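Local coordinates for hypothetical protein TT1465 (Thermus thermophilus, PDB 1WEK) that is of unknown function but has a Rossmann-like parallel alpha/beta fold of the SLOG clan, at residues Arg162-Trp173 and Leu196-Val206. Residues are numbered along the deposited sequence; the frame is centred on the assembly and turned at random.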
loop_
_atom_site.group_PDB
_atom_site.type_symbol
_atom_site.label_atom_id
_atom_site.label_comp_id
_atom_site.label_asym_id
_atom_site.label_seq_id
_atom_site.Cartn_x
_atom_site.Cartn_y
_atom_site.Cartn_z
ATOM N N ARG A 162 10.736 24.924 -16.842
ATOM C CA ARG A 162 11.508 26.124 -16.545
ATOM C C ARG A 162 10.665 27.355 -16.177
ATOM O O ARG A 162 10.732 28.388 -16.852
ATOM C CB ARG A 162 12.417 26.454 -17.741
ATOM C CG ARG A 162 13.792 26.993 -17.360
ATOM C CD ARG A 162 14.889 25.895 -17.330
ATOM N NE ARG A 162 15.342 25.519 -18.670
ATOM C CZ ARG A 162 16.463 24.849 -18.946
ATOM N NH1 ARG A 162 17.285 24.454 -17.986
ATOM N NH2 ARG A 162 16.774 24.576 -20.205
ATOM N N PHE A 163 9.885 27.262 -15.105
ATOM C CA PHE A 163 9.075 28.399 -14.696
ATOM C C PHE A 163 9.977 29.529 -14.216
ATOM O O PHE A 163 11.136 29.306 -13.907
ATOM C CB PHE A 163 8.103 27.993 -13.595
ATOM C CG PHE A 163 7.093 26.972 -14.033
ATOM C CD1 PHE A 163 7.301 25.617 -13.788
ATOM C CD2 PHE A 163 5.930 27.364 -14.693
ATOM C CE1 PHE A 163 6.361 24.659 -14.191
ATOM C CE2 PHE A 163 4.986 26.419 -15.099
ATOM C CZ PHE A 163 5.204 25.061 -14.845
ATOM N N PRO A 164 9.455 30.762 -14.146
ATOM C CA PRO A 164 10.277 31.890 -13.697
ATOM C C PRO A 164 10.816 31.781 -12.262
ATOM O O PRO A 164 10.123 31.322 -11.354
ATOM C CB PRO A 164 9.340 33.093 -13.842
ATOM C CG PRO A 164 8.278 32.634 -14.783
ATOM C CD PRO A 164 8.081 31.197 -14.448
ATOM N N VAL A 165 12.066 32.198 -12.075
ATOM C CA VAL A 165 12.687 32.218 -10.749
ATOM C C VAL A 165 13.204 33.639 -10.519
ATOM O O VAL A 165 13.966 34.174 -11.325
ATOM C CB VAL A 165 13.868 31.246 -10.626
ATOM C CG1 VAL A 165 14.572 31.481 -9.295
ATOM C CG2 VAL A 165 13.388 29.802 -10.713
ATOM N N PHE A 166 12.768 34.264 -9.432
ATOM C CA PHE A 166 13.215 35.611 -9.127
ATOM C C PHE A 166 13.864 35.721 -7.752
ATOM O O PHE A 166 13.496 35.007 -6.826
ATOM C CB PHE A 166 12.032 36.583 -9.177
ATOM C CG PHE A 166 11.427 36.731 -10.533
ATOM C CD1 PHE A 166 10.432 35.868 -10.961
ATOM C CD2 PHE A 166 11.849 37.745 -11.383
ATOM C CE1 PHE A 166 9.866 36.015 -12.215
ATOM C CE2 PHE A 166 11.292 37.897 -12.634
ATOM C CZ PHE A 166 10.299 37.031 -13.048
ATOM N N LEU A 167 14.838 36.619 -7.632
ATOM C CA LEU A 167 15.500 36.877 -6.359
ATOM C C LEU A 167 15.256 38.351 -6.112
ATOM O O LEU A 167 15.708 39.196 -6.882
ATOM C CB LEU A 167 17.006 36.644 -6.437
ATOM C CG LEU A 167 17.548 35.339 -7.016
ATOM C CD1 LEU A 167 18.989 35.217 -6.593
ATOM C CD2 LEU A 167 16.750 34.124 -6.515
ATOM N N LEU A 168 14.519 38.662 -5.057
ATOM C CA LEU A 168 14.242 40.048 -4.736
ATOM C C LEU A 168 15.281 40.632 -3.804
ATOM O O LEU A 168 15.667 40.007 -2.809
ATOM C CB LEU A 168 12.849 40.188 -4.115
ATOM C CG LEU A 168 11.722 40.374 -5.130
ATOM C CD1 LEU A 168 10.366 40.338 -4.428
ATOM C CD2 LEU A 168 11.934 41.706 -5.855
ATOM N N ASP A 169 15.714 41.845 -4.142
ATOM C CA ASP A 169 16.705 42.618 -3.393
ATOM C C ASP A 169 18.129 42.280 -3.839
ATOM O O ASP A 169 18.809 41.457 -3.227
ATOM C CB ASP A 169 16.558 42.396 -1.887
ATOM C CG ASP A 169 17.444 43.326 -1.087
ATOM O OD1 ASP A 169 18.576 43.618 -1.564
ATOM O OD2 ASP A 169 17.022 43.766 0.012
ATOM N N ARG A 170 18.567 42.950 -4.899
ATOM C CA ARG A 170 19.886 42.762 -5.504
ATOM C C ARG A 170 21.084 42.760 -4.569
ATOM O O ARG A 170 21.904 41.847 -4.614
ATOM C CB ARG A 170 20.127 43.841 -6.561
ATOM C CG ARG A 170 19.120 43.867 -7.697
ATOM C CD ARG A 170 19.600 44.827 -8.780
ATOM N NE ARG A 170 19.674 44.169 -10.079
ATOM C CZ ARG A 170 18.670 44.117 -10.946
ATOM N NH1 ARG A 170 17.504 44.697 -10.660
ATOM N NH2 ARG A 170 18.826 43.465 -12.089
ATOM N N GLY A 171 21.192 43.801 -3.748
ATOM C CA GLY A 171 22.304 43.918 -2.826
ATOM C C GLY A 171 22.402 42.782 -1.830
ATOM O O GLY A 171 23.484 42.458 -1.343
ATOM N N TYR A 172 21.271 42.162 -1.526
ATOM C CA TYR A 172 21.256 41.069 -0.569
ATOM C C TYR A 172 21.842 39.782 -1.157
ATOM O O TYR A 172 22.605 39.077 -0.493
ATOM C CB TYR A 172 19.829 40.810 -0.096
ATOM C CG TYR A 172 19.748 39.910 1.111
ATOM C CD1 TYR A 172 19.744 40.439 2.396
ATOM C CD2 TYR A 172 19.683 38.522 0.968
ATOM C CE1 TYR A 172 19.669 39.609 3.511
ATOM C CE2 TYR A 172 19.612 37.687 2.069
ATOM C CZ TYR A 172 19.600 38.234 3.339
ATOM O OH TYR A 172 19.481 37.410 4.434
ATOM N N TRP A 173 21.496 39.485 -2.403
ATOM C CA TRP A 173 21.967 38.276 -3.074
ATOM C C TRP A 173 23.326 38.397 -3.755
ATOM O O TRP A 173 23.919 37.393 -4.172
ATOM C CB TRP A 173 20.936 37.858 -4.114
ATOM C CG TRP A 173 19.636 37.538 -3.512
ATOM C CD1 TRP A 173 18.561 38.371 -3.368
ATOM C CD2 TRP A 173 19.272 36.299 -2.903
ATOM N NE1 TRP A 173 17.548 37.722 -2.706
ATOM C CE2 TRP A 173 17.958 36.448 -2.407
ATOM C CE3 TRP A 173 19.932 35.075 -2.723
ATOM C CZ2 TRP A 173 17.290 35.420 -1.743
ATOM C CZ3 TRP A 173 19.273 34.054 -2.067
ATOM C CH2 TRP A 173 17.960 34.231 -1.583
ATOM N N LEU A 196 18.892 31.077 -15.314
ATOM C CA LEU A 196 17.755 30.333 -14.775
ATOM C C LEU A 196 16.991 31.222 -13.791
ATOM O O LEU A 196 15.815 30.992 -13.513
ATOM C CB LEU A 196 18.231 29.069 -14.042
ATOM C CG LEU A 196 18.331 27.680 -14.701
ATOM C CD1 LEU A 196 17.947 27.712 -16.182
ATOM C CD2 LEU A 196 19.742 27.149 -14.503
ATOM N N PHE A 197 17.656 32.241 -13.262
ATOM C CA PHE A 197 17.001 33.144 -12.324
ATOM C C PHE A 197 17.207 34.604 -12.707
ATOM O O PHE A 197 18.128 34.935 -13.458
ATOM C CB PHE A 197 17.528 32.906 -10.908
ATOM C CG PHE A 197 19.005 33.151 -10.758
ATOM C CD1 PHE A 197 19.499 34.445 -10.593
ATOM C CD2 PHE A 197 19.907 32.088 -10.801
ATOM C CE1 PHE A 197 20.858 34.676 -10.472
ATOM C CE2 PHE A 197 21.281 32.308 -10.682
ATOM C CZ PHE A 197 21.757 33.600 -10.518
ATOM N N ARG A 198 16.342 35.469 -12.184
ATOM C CA ARG A 198 16.411 36.896 -12.450
ATOM C C ARG A 198 16.515 37.632 -11.128
ATOM O O ARG A 198 15.763 37.360 -10.195
ATOM C CB ARG A 198 15.162 37.360 -13.206
ATOM C CG ARG A 198 15.095 36.865 -14.644
ATOM C CD ARG A 198 13.794 37.253 -15.347
ATOM N NE ARG A 198 13.538 38.695 -15.348
ATOM C CZ ARG A 198 12.475 39.258 -15.923
ATOM N NH1 ARG A 198 11.579 38.497 -16.546
ATOM N NH2 ARG A 198 12.289 40.576 -15.858
ATOM N N LEU A 199 17.447 38.574 -11.052
ATOM C CA LEU A 199 17.649 39.341 -9.837
ATOM C C LEU A 199 16.946 40.686 -9.997
ATOM O O LEU A 199 17.145 41.374 -10.988
ATOM C CB LEU A 199 19.154 39.519 -9.613
ATOM C CG LEU A 199 19.684 39.723 -8.194
ATOM C CD1 LEU A 199 18.812 39.030 -7.190
ATOM C CD2 LEU A 199 21.092 39.182 -8.123
ATOM N N THR A 200 16.107 41.060 -9.042
ATOM C CA THR A 200 15.397 42.333 -9.165
ATOM C C THR A 200 15.045 42.975 -7.836
ATOM O O THR A 200 14.950 42.298 -6.811
ATOM C CB THR A 200 14.094 42.173 -9.978
ATOM O OG1 THR A 200 13.520 43.463 -10.214
ATOM C CG2 THR A 200 13.072 41.330 -9.212
ATOM N N ASP A 201 14.853 44.294 -7.864
ATOM C CA ASP A 201 14.485 45.059 -6.671
ATOM C C ASP A 201 12.999 45.422 -6.672
ATOM O O ASP A 201 12.463 45.872 -5.652
ATOM C CB ASP A 201 15.286 46.365 -6.587
ATOM C CG ASP A 201 16.692 46.167 -6.043
ATOM O OD1 ASP A 201 16.922 45.205 -5.294
ATOM O OD2 ASP A 201 17.568 46.992 -6.345
ATOM N N GLU A 202 12.335 45.215 -7.808
ATOM C CA GLU A 202 10.930 45.591 -7.952
ATOM C C GLU A 202 9.903 44.459 -7.929
ATOM O O GLU A 202 9.891 43.594 -8.799
ATOM C CB GLU A 202 10.783 46.387 -9.246
ATOM C CG GLU A 202 11.863 47.452 -9.407
ATOM C CD GLU A 202 12.124 47.807 -10.862
ATOM O OE1 GLU A 202 12.955 48.711 -11.118
ATOM O OE2 GLU A 202 11.505 47.177 -11.747
ATOM N N PRO A 203 9.020 44.458 -6.924
ATOM C CA PRO A 203 8.010 43.404 -6.858
ATOM C C PRO A 203 7.131 43.435 -8.104
ATOM O O PRO A 203 6.659 42.397 -8.564
ATOM C CB PRO A 203 7.229 43.758 -5.594
ATOM C CG PRO A 203 8.276 44.398 -4.727
ATOM C CD PRO A 203 9.001 45.288 -5.705
ATOM N N GLU A 204 6.922 44.639 -8.644
ATOM C CA GLU A 204 6.083 44.828 -9.822
ATOM C C GLU A 204 6.624 44.078 -11.021
ATOM O O GLU A 204 5.860 43.576 -11.848
ATOM C CB GLU A 204 5.973 46.313 -10.183
ATOM C CG GLU A 204 7.305 46.968 -10.544
ATOM C CD GLU A 204 7.899 47.774 -9.406
ATOM O OE1 GLU A 204 7.829 47.328 -8.231
ATOM O OE2 GLU A 204 8.452 48.858 -9.694
ATOM N N GLU A 205 7.946 44.001 -11.119
ATOM C CA GLU A 205 8.569 43.311 -12.235
ATOM C C GLU A 205 8.310 41.821 -12.128
ATOM O O GLU A 205 8.113 41.140 -13.139
ATOM C CB GLU A 205 10.073 43.601 -12.265
ATOM C CG GLU A 205 10.814 42.914 -13.396
ATOM C CD GLU A 205 12.144 43.573 -13.697
ATOM O OE1 GLU A 205 12.986 43.671 -12.777
ATOM O OE2 GLU A 205 12.343 44.000 -14.859
ATOM N N VAL A 206 8.301 41.316 -10.899
ATOM C CA VAL A 206 8.033 39.899 -10.673
ATOM C C VAL A 206 6.595 39.566 -11.040
ATOM O O VAL A 206 6.341 38.621 -11.791
ATOM C CB VAL A 206 8.267 39.496 -9.190
ATOM C CG1 VAL A 206 7.906 38.023 -8.984
ATOM C CG2 VAL A 206 9.731 39.721 -8.815
HETATM O O HOH W 1 13.737 29.766 -15.025
HETATM O O HOH W 2 14.808 45.482 -12.314
HETATM O O HOH W 3 19.361 46.039 -4.006
#
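F166, L167 and L168 pair in parallel with R198, L199 and T200, joining strand 165-168 to strand 198-200, the last strand at this edge of the chain's sheet. Four backbone bonds carry the pairing: R198 N to V165 O, L167 N to R198 O, T200 N to L167 O and D169 N to T200 O, the third nearly straight. On the sheet face that carries F166, L168 and T200, helix 203-211 packs down through V206. Its CG1 sits over one face of the F166 ring, 4.2 Å from the centroid, a CH-pi contact. R198 runs alongside the same ring and points the same way, F166 CE2 lying over its guanidinium, 3.6 Å from NE, with the two planes 52° apart. A bend at chi3 turns that guanidinium toward E205, where NH2 and OE2 form a salt bridge at 3.6 Å. T200 has OG1 anti to its backbone N (chi1 -173°), from where the hydroxyl donates to E205 OE1 at 2.6 Å and accepts from E202 N in an ST turn leading into the helix. On the other face, L167 CD1 lies over one face of the W173 ring, offset toward its rim, while W173 NE1 bonds L168 O within the plane of its own indole. Past the strand ends, D201 OD1 accepts from R170 N at 2.8 Å, met on the syn side but 29° out of the carboxylate plane, and a water joins this oxygen to G171 N. D169 N-caps helix 170-185 through OD1, which receives Y172 N; D201 thus binds a second amide of the same first turn. The whole is the closing beta-alpha-beta unit, strand 165-168, helix 170-185 and strand 198-200, of a Rossmann-like parallel alpha/beta sheet.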